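Local coordinates for putative uncharacterized protein (PDB 4F7A) that probably binds glycans, perhaps mucin O-glycans, at the outer membrane as a SusD-like lipoprotein of a gut Bacteroides, at residues A[54-59]-A[71-76]; A[450-455]-A[462-467]. One frame throughout, in Å; residues are numbered along the deposited sequence.

Interaction 1 (A[54-59]-A[71-76])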
ATOM      1  N   HIS A  54       2.333   5.313   7.128  1.00 13.06           N
ATOM      2  CA  HIS A  54       2.124   3.951   6.646  1.00 12.27           C
ATOM      3  C   HIS A  54       3.399   3.128   6.572  1.00 13.76           C
ATOM      4  O   HIS A  54       3.376   1.951   6.864  1.00 12.41           O
ATOM      5  CB  HIS A  54       1.494   3.982   5.254  1.00 13.70           C
ATOM      6  CG  HIS A  54       0.340   4.924   5.143  1.00 12.38           C
ATOM      7  ND1 HIS A  54       0.481   6.289   5.285  1.00 12.24           N
ATOM      8  CD2 HIS A  54      -0.963   4.707   4.843  1.00 12.12           C
ATOM      9  CE1 HIS A  54      -0.696   6.869   5.111  1.00 14.57           C
ATOM     10  NE2 HIS A  54      -1.590   5.930   4.847  1.00 13.31           N
ATOM     11  N   ASP A  55       4.486   3.732   6.118  1.00 12.97           N
ATOM     12  CA  ASP A  55       5.731   2.989   5.897  1.00 12.78           C
ATOM     13  C   ASP A  55       6.318   2.507   7.220  1.00 12.34           C
ATOM     14  O   ASP A  55       7.009   1.488   7.255  1.00 12.35           O
ATOM     15  CB  ASP A  55       6.758   3.857   5.162  1.00 12.65           C
ATOM     16  CG  ASP A  55       6.476   3.984   3.658  1.00 14.96           C
ATOM     17  OD1 ASP A  55       5.530   3.335   3.143  1.00 15.87           O
ATOM     18  OD2 ASP A  55       7.217   4.741   2.993  1.00 15.27           O
HETATM   19  N   MSE A  56       6.067   3.261   8.287  1.00 11.07           N
HETATM   20  CA  MSE A  56       6.485   2.846   9.608  1.00 12.14           C
HETATM   21  C   MSE A  56       5.482   1.856  10.202  1.00 11.78           C
HETATM   22  O   MSE A  56       5.877   0.799  10.734  1.00 10.29           O
HETATM   23  CB  MSE A  56       6.650   4.054  10.533  1.00 11.61           C
HETATM   24  CG  MSE A  56       6.990   3.614  11.950  1.00 13.81           C
HETATM   25 SE   MSE A  56       7.428   5.059  13.140  0.75 13.52          SE
HETATM   26  CE  MSE A  56       5.936   6.119  12.865  1.00 11.86           C
ATOM     27  N   PHE A  57       4.183   2.170  10.112  1.00 10.83           N
ATOM     28  CA  PHE A  57       3.180   1.315  10.721  1.00 12.09           C
ATOM     29  C   PHE A  57       3.108  -0.049  10.061  1.00 12.70           C
ATOM     30  O   PHE A  57       2.819  -1.051  10.727  1.00 11.87           O
ATOM     31  CB  PHE A  57       1.811   1.992  10.779  1.00 11.70           C
ATOM     32  CG  PHE A  57       1.793   3.270  11.611  1.00 14.79           C
ATOM     33  CD1 PHE A  57       2.384   3.317  12.864  1.00 13.40           C
ATOM     34  CD2 PHE A  57       1.188   4.414  11.129  1.00 17.14           C
ATOM     35  CE1 PHE A  57       2.364   4.479  13.601  1.00 15.66           C
ATOM     36  CE2 PHE A  57       1.151   5.583  11.880  1.00 13.50           C
ATOM     37  CZ  PHE A  57       1.739   5.613  13.105  1.00 14.23           C
ATOM     38  N   SER A  58       3.458  -0.103   8.778  1.00 11.89           N
ATOM     39  CA  SER A  58       3.605  -1.381   8.086  1.00 11.33           C
ATOM     40  C   SER A  58       4.691  -2.329   8.646  1.00 11.99           C
ATOM     41  O   SER A  58       4.673  -3.549   8.356  1.00 12.47           O
ATOM     42  CB  SER A  58       3.923  -1.125   6.611  1.00 11.12           C
ATOM     43  OG  SER A  58       5.260  -0.681   6.432  1.00 12.34           O
ATOM     44  N   GLY A  59       5.636  -1.766   9.383  1.00 13.50           N
ATOM     45  CA  GLY A  59       6.804  -2.476   9.874  1.00 12.78           C
ATOM     46  C   GLY A  59       8.018  -2.441   8.966  1.00 12.19           C
ATOM     47  O   GLY A  59       9.079  -2.942   9.355  1.00 12.49           O
ATOM     48  N   LYS A  71       6.606  11.090  18.884  1.00 15.73           N
ATOM     49  CA  LYS A  71       5.430  11.302  18.044  1.00 15.69           C
ATOM     50  C   LYS A  71       4.820   9.981  17.536  1.00 16.31           C
ATOM     51  O   LYS A  71       4.417   9.138  18.359  1.00 14.37           O
ATOM     52  CB  LYS A  71       5.780  12.304  16.933  1.00 16.65           C
ATOM     53  CG  LYS A  71       6.254  13.674  17.493  1.00 18.31           C
ATOM     54  CD  LYS A  71       6.721  14.632  16.394  1.00 22.04           C
ATOM     55  CE  LYS A  71       7.118  15.976  16.975  1.00 30.06           C
ATOM     56  NZ  LYS A  71       8.267  15.883  17.900  1.00 21.53           N
ATOM     57  N   ASN A  72       4.731   9.790  16.218  1.00 12.68           N
ATOM     58  CA  ASN A  72       3.955   8.693  15.644  1.00 13.31           C
ATOM     59  C   ASN A  72       4.424   7.326  16.130  1.00 14.43           C
ATOM     60  O   ASN A  72       3.602   6.439  16.345  1.00 13.46           O
ATOM     61  CB  ASN A  72       3.982   8.726  14.111  1.00 13.67           C
ATOM     62  CG  ASN A  72       2.953   9.666  13.520  1.00 14.19           C
ATOM     63  OD1 ASN A  72       2.383  10.484  14.226  1.00 12.59           O
ATOM     64  ND2 ASN A  72       2.720   9.559  12.196  1.00 14.29           N
ATOM     65  N   THR A  73       5.740   7.159  16.278  1.00 13.61           N
ATOM     66  CA  THR A  73       6.285   5.868  16.649  1.00 12.81           C
ATOM     67  C   THR A  73       5.722   5.349  17.978  1.00 13.54           C
ATOM     68  O   THR A  73       5.552   4.135  18.141  1.00 14.93           O
ATOM     69  CB  THR A  73       7.844   5.873  16.636  1.00 15.80           C
ATOM     70  OG1 THR A  73       8.323   4.521  16.721  1.00 15.10           O
ATOM     71  CG2 THR A  73       8.445   6.734  17.773  1.00 11.48           C
ATOM     72  N   VAL A  74       5.432   6.258  18.909  1.00 11.71           N
ATOM     73  CA  VAL A  74       4.831   5.895  20.220  1.00 13.63           C
ATOM     74  C   VAL A  74       3.337   6.201  20.248  1.00 14.63           C
ATOM     75  O   VAL A  74       2.720   6.328  21.313  1.00 15.06           O
ATOM     76  CB  VAL A  74       5.538   6.573  21.413  1.00 13.93           C
ATOM     77  CG1 VAL A  74       6.935   6.020  21.615  1.00 13.02           C
ATOM     78  CG2 VAL A  74       5.556   8.160  21.273  1.00 12.39           C
ATOM     79  N   TYR A  75       2.734   6.267  19.066  1.00 13.30           N
ATOM     80  CA  TYR A  75       1.299   6.494  18.933  1.00 13.29           C
ATOM     81  C   TYR A  75       0.830   7.842  19.504  1.00 15.69           C
ATOM     82  O   TYR A  75      -0.351   7.983  19.825  1.00 15.22           O
ATOM     83  CB  TYR A  75       0.455   5.361  19.546  1.00 13.15           C
ATOM     84  CG  TYR A  75       0.478   4.008  18.852  1.00 13.31           C
ATOM     85  CD1 TYR A  75       0.871   3.854  17.516  1.00 13.29           C
ATOM     86  CD2 TYR A  75       0.058   2.885  19.530  1.00 13.65           C
ATOM     87  CE1 TYR A  75       0.842   2.610  16.898  1.00 15.67           C
ATOM     88  CE2 TYR A  75       0.036   1.636  18.921  1.00  9.98           C
ATOM     89  CZ  TYR A  75       0.425   1.505  17.618  1.00 12.92           C
ATOM     90  OH  TYR A  75       0.382   0.258  17.054  1.00 11.60           O
ATOM     91  N   ALA A  76       1.739   8.810  19.644  1.00 15.77           N
ATOM     92  CA  ALA A  76       1.356  10.198  19.948  1.00 17.82           C
ATOM     93  C   ALA A  76       1.261  10.882  18.586  1.00 16.79           C
ATOM     94  O   ALA A  76       2.200  11.499  18.106  1.00 16.15           O
ATOM     95  CB  ALA A  76       2.389  10.870  20.852  1.00 18.19           C
TER

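Interaction 2 (A[450-455]-A[462-467])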
ATOM      1  N   LEU A 450       3.226  -8.087  13.400  1.00 10.79           N
ATOM      2  CA  LEU A 450       4.146  -7.020  13.721  1.00 11.98           C
ATOM      3  C   LEU A 450       4.417  -6.926  15.228  1.00 11.51           C
ATOM      4  O   LEU A 450       3.498  -7.079  16.050  1.00 11.11           O
ATOM      5  CB  LEU A 450       3.568  -5.668  13.247  1.00 13.17           C
ATOM      6  CG  LEU A 450       3.261  -5.436  11.752  1.00 14.22           C
ATOM      7  CD1 LEU A 450       2.753  -3.994  11.528  1.00 13.96           C
ATOM      8  CD2 LEU A 450       4.455  -5.719  10.857  1.00 13.21           C
ATOM      9  N   PHE A 451       5.674  -6.653  15.575  1.00 11.27           N
ATOM     10  CA  PHE A 451       6.016  -6.298  16.935  1.00 10.52           C
ATOM     11  C   PHE A 451       5.174  -5.110  17.372  1.00 12.32           C
ATOM     12  O   PHE A 451       5.007  -4.146  16.614  1.00 11.79           O
ATOM     13  CB  PHE A 451       7.495  -5.899  17.053  1.00 10.72           C
ATOM     14  CG  PHE A 451       8.452  -7.048  16.927  1.00 12.46           C
ATOM     15  CD1 PHE A 451       8.449  -8.073  17.861  1.00 10.64           C
ATOM     16  CD2 PHE A 451       9.395  -7.063  15.916  1.00 12.35           C
ATOM     17  CE1 PHE A 451       9.325  -9.108  17.775  1.00 10.80           C
ATOM     18  CE2 PHE A 451      10.286  -8.107  15.802  1.00 13.95           C
ATOM     19  CZ  PHE A 451      10.268  -9.138  16.738  1.00  8.77           C
ATOM     20  N   LYS A 452       4.684  -5.165  18.609  1.00 13.65           N
ATOM     21  CA  LYS A 452       3.916  -4.056  19.214  1.00 13.82           C
ATOM     22  C   LYS A 452       4.800  -2.914  19.698  1.00 13.89           C
ATOM     23  O   LYS A 452       5.950  -3.124  20.036  1.00 13.94           O
ATOM     24  CB  LYS A 452       3.120  -4.539  20.423  1.00 13.79           C
ATOM     25  CG  LYS A 452       2.398  -5.891  20.280  1.00 15.55           C
ATOM     26  CD  LYS A 452       1.400  -5.964  19.149  1.00 15.01           C
ATOM     27  CE  LYS A 452       0.580  -7.266  19.222  1.00 18.07           C
ATOM     28  NZ  LYS A 452      -0.454  -7.380  18.166  1.00 16.38           N
ATOM     29  N   VAL A 453       4.236  -1.706  19.768  1.00 13.53           N
ATOM     30  CA  VAL A 453       4.981  -0.559  20.246  1.00 14.21           C
ATOM     31  C   VAL A 453       5.473  -0.806  21.666  1.00 15.19           C
ATOM     32  O   VAL A 453       4.789  -1.420  22.464  1.00 13.20           O
ATOM     33  CB  VAL A 453       4.176   0.788  20.156  1.00 14.20           C
ATOM     34  CG1 VAL A 453       3.802   1.079  18.705  1.00 15.13           C
ATOM     35  CG2 VAL A 453       2.948   0.789  21.098  1.00 12.10           C
ATOM     36  N   GLN A 454       6.686  -0.362  21.974  1.00 15.45           N
ATOM     37  CA  GLN A 454       7.241  -0.586  23.316  1.00 16.09           C
ATOM     38  C   GLN A 454       6.633   0.386  24.313  1.00 17.15           C
ATOM     39  O   GLN A 454       6.405   0.029  25.477  1.00 15.73           O
ATOM     40  CB  GLN A 454       8.761  -0.444  23.278  1.00 15.35           C
ATOM     41  CG  GLN A 454       9.398  -1.370  22.241  1.00 15.16           C
ATOM     42  CD  GLN A 454      10.786  -1.807  22.618  1.00 15.59           C
ATOM     43  OE1 GLN A 454      11.425  -1.206  23.489  1.00 15.24           O
ATOM     44  NE2 GLN A 454      11.270  -2.854  21.961  1.00 15.96           N
ATOM     45  N   THR A 455       6.370   1.609  23.845  1.00 17.16           N
ATOM     46  CA  THR A 455       5.732   2.672  24.627  1.00 16.46           C
ATOM     47  C   THR A 455       4.533   3.211  23.846  1.00 16.90           C
ATOM     48  O   THR A 455       4.641   3.504  22.644  1.00 17.25           O
ATOM     49  CB  THR A 455       6.716   3.812  24.921  1.00 18.61           C
ATOM     50  OG1 THR A 455       7.765   3.332  25.789  1.00 19.34           O
ATOM     51  CG2 THR A 455       6.007   5.039  25.555  1.00 16.32           C
ATOM     52  N   ILE A 462      -5.360   4.470  21.387  1.00 16.04           N
ATOM     53  CA  ILE A 462      -4.926   3.292  20.638  1.00 14.50           C
ATOM     54  C   ILE A 462      -4.456   2.192  21.606  1.00 13.51           C
ATOM     55  O   ILE A 462      -3.695   2.465  22.545  1.00 16.35           O
ATOM     56  CB  ILE A 462      -3.769   3.632  19.696  1.00 14.86           C
ATOM     57  CG1 ILE A 462      -4.150   4.828  18.806  1.00 15.26           C
ATOM     58  CG2 ILE A 462      -3.408   2.398  18.837  1.00 12.61           C
ATOM     59  CD1 ILE A 462      -3.068   5.314  17.857  1.00 12.55           C
ATOM     60  N   ASP A 463      -4.908   0.968  21.362  1.00 14.62           N
ATOM     61  CA  ASP A 463      -4.563  -0.197  22.180  1.00 14.69           C
ATOM     62  C   ASP A 463      -3.265  -0.818  21.655  1.00 14.58           C
ATOM     63  O   ASP A 463      -3.111  -1.052  20.449  1.00 15.97           O
ATOM     64  CB  ASP A 463      -5.696  -1.229  22.141  1.00 15.91           C
ATOM     65  CG  ASP A 463      -5.427  -2.436  23.032  1.00 18.59           C
ATOM     66  OD1 ASP A 463      -5.535  -2.280  24.284  1.00 20.47           O
ATOM     67  OD2 ASP A 463      -5.123  -3.528  22.491  1.00 17.29           O
ATOM     68  N   THR A 464      -2.333  -1.091  22.554  1.00 13.20           N
ATOM     69  CA  THR A 464      -1.045  -1.661  22.162  1.00 12.24           C
ATOM     70  C   THR A 464      -1.202  -2.970  21.379  1.00 14.13           C
ATOM     71  O   THR A 464      -0.645  -3.106  20.304  1.00 14.08           O
ATOM     72  CB  THR A 464      -0.162  -1.873  23.400  1.00 15.77           C
ATOM     73  OG1 THR A 464       0.172  -0.587  23.939  1.00 15.86           O
ATOM     74  CG2 THR A 464       1.120  -2.658  23.047  1.00 16.15           C
ATOM     75  N   ASP A 465      -1.990  -3.910  21.902  1.00 12.95           N
ATOM     76  CA  ASP A 465      -2.159  -5.213  21.258  1.00 12.30           C
ATOM     77  C   ASP A 465      -3.044  -5.203  19.989  1.00 13.84           C
ATOM     78  O   ASP A 465      -2.717  -5.859  18.992  1.00 14.57           O
ATOM     79  CB  ASP A 465      -2.651  -6.256  22.273  1.00 14.31           C
ATOM     80  CG  ASP A 465      -1.515  -6.763  23.182  1.00 18.49           C
ATOM     81  OD1 ASP A 465      -0.369  -6.851  22.705  1.00 22.59           O
ATOM     82  OD2 ASP A 465      -1.767  -7.044  24.371  1.00 16.10           O
ATOM     83  N   ILE A 466      -4.149  -4.455  20.001  1.00 12.63           N
ATOM     84  CA  ILE A 466      -4.952  -4.354  18.781  1.00 12.24           C
ATOM     85  C   ILE A 466      -4.121  -3.633  17.697  1.00 12.44           C
ATOM     86  O   ILE A 466      -4.176  -3.985  16.520  1.00 11.93           O
ATOM     87  CB  ILE A 466      -6.287  -3.661  19.034  1.00 13.28           C
ATOM     88  CG1 ILE A 466      -7.173  -4.561  19.924  1.00 18.56           C
ATOM     89  CG2 ILE A 466      -7.014  -3.341  17.735  1.00 11.63           C
ATOM     90  CD1 ILE A 466      -8.314  -3.801  20.608  1.00 20.46           C
HETATM   91  N   MSE A 467      -3.354  -2.645  18.137  1.00 12.02           N
HETATM   92  CA  MSE A 467      -2.508  -1.796  17.311  1.00 12.87           C
HETATM   93  C   MSE A 467      -3.336  -0.726  16.586  1.00 12.26           C
HETATM   94  O   MSE A 467      -4.593  -0.783  16.560  1.00 12.41           O
HETATM   95  CB  MSE A 467      -1.644  -2.604  16.327  1.00 11.88           C
HETATM   96  CG  MSE A 467      -0.958  -3.816  16.945  1.00 14.80           C
HETATM   97 SE   MSE A 467       0.251  -4.705  15.717  0.75  9.30          SE
HETATM   98  CE  MSE A 467       1.618  -3.319  15.708  1.00 12.41           C
TER
HETATM   99  O   HOH W   1       1.389  -1.790  19.010  1.00 14.24           O
HETATM  100  O   HOH W   2       2.794  -0.479  24.749  1.00 32.57           O

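Interaction 1 (A[54-59]-A[71-76])
Phe57 and Met56, neighbours on the short helix 54-57, reach across to Asn72, the first residue of the 3-10 turn 72-73. The Phe57 ring comes in by its edge: CE1 lies 3.6 Å from Asn72 O, and that oxygen, which also accepts from Tyr75 N, sits in the plane of the ring. Beside it CZ rests 4.0 Å from Asn72 CB, and the ring and the Asn72 amide are turned only 27° from each other. Phe57 CE1 also meets the edge of Tyr75, 4.1 Å from its CE1. Met56, a selenomethionine, runs out extended, with CG anti to the backbone N (chi1 176°), and bends only at its last torsion. That bend brings CE to 3.5 Å from Asn72 CB, while SE lies 3.6 Å from Thr73 CB. Trimming Phe57 to an alanine would probably leave Asn72 CB and the Tyr75 edge without the ring that packs on them, opening a gap between helix and turn. The polar ends turn elsewhere: Asn72 ND2 donates to Leu52 O, its OD1 accepts from Glu78 N, and Thr73 OG1 is hydrogen-bonded to His62 and Gly301. In this buried helix-to-loop join of a mainly helical, TPR-like SusD homologue, the segments therefore meet through van der Waals contact and a weakly polar aromatic edge on a carbonyl oxygen, while surrounding residues fix the amide and hydroxyl.

Interaction 2 (A[450-455]-A[462-467])
Lys452 stretches over the turn 464-466 and points its ammonium at the backbone carbonyl of Asp465: NZ donates to Asp465 O at 2.8 Å, in the carbonyl plane and on a lone pair, with a C=O...N angle of 137°. A bend at chi2 (-59°) turns the chain, after which it runs straight, CD passing 3.7 Å from Thr464 O. The Asp465 side chain crosses it at about a right angle, OD1 lying against CE at 3.6 Å; the opposite charges, though not in contact, probably attract. Both segments belong to the long connection between helices 435-445 and 475-480. An Asx motif, Asp463 OD2 accepting from Ile466 N through its anti lone pair, and the bond from Met467 N to Asp463 O help to hold the turn. Met467, a selenomethionine, also crosses Lys452 nearly perpendicularly, with SE 3.7 Å from NZ. Its bent end carries CE to 3.6 Å from Phe451 O and 3.9 Å from Leu450 CB. Thr464 CG2 packs on Lys452 CB, while the Thr464 OG1 is bonded to Asn456 ND2. Two waters bridge the segments: one accepts from Val453 N and donates to Thr464 O, the other joins Val453 O to the Thr464 hydroxyl.

All five touching residues of interaction 1 are buried, whereas interaction 2 lies nearer the surface, its centre about 20 Å from the chain centre against about 15 Å, with Asp465 exposed and a sodium ion about 4 Å from its side chain. The chemistry follows: a van der Waals join with an aromatic edge on a carbonyl oxygen in the buried contact, a lysine-to-carbonyl bond and bridging waters in the more exposed one. In each a methionine (deposited as selenomethionine), bent at chi3, lays its terminal methyl on the other segment. The contacts hold different elements, yet they abut, their centres about 10 Å apart: Leu450 packs by its methyls against the backbone oxygens of Phe57 and Ser58, and Tyr75 CE2 lies 3.5 Å from Ile462 CG2.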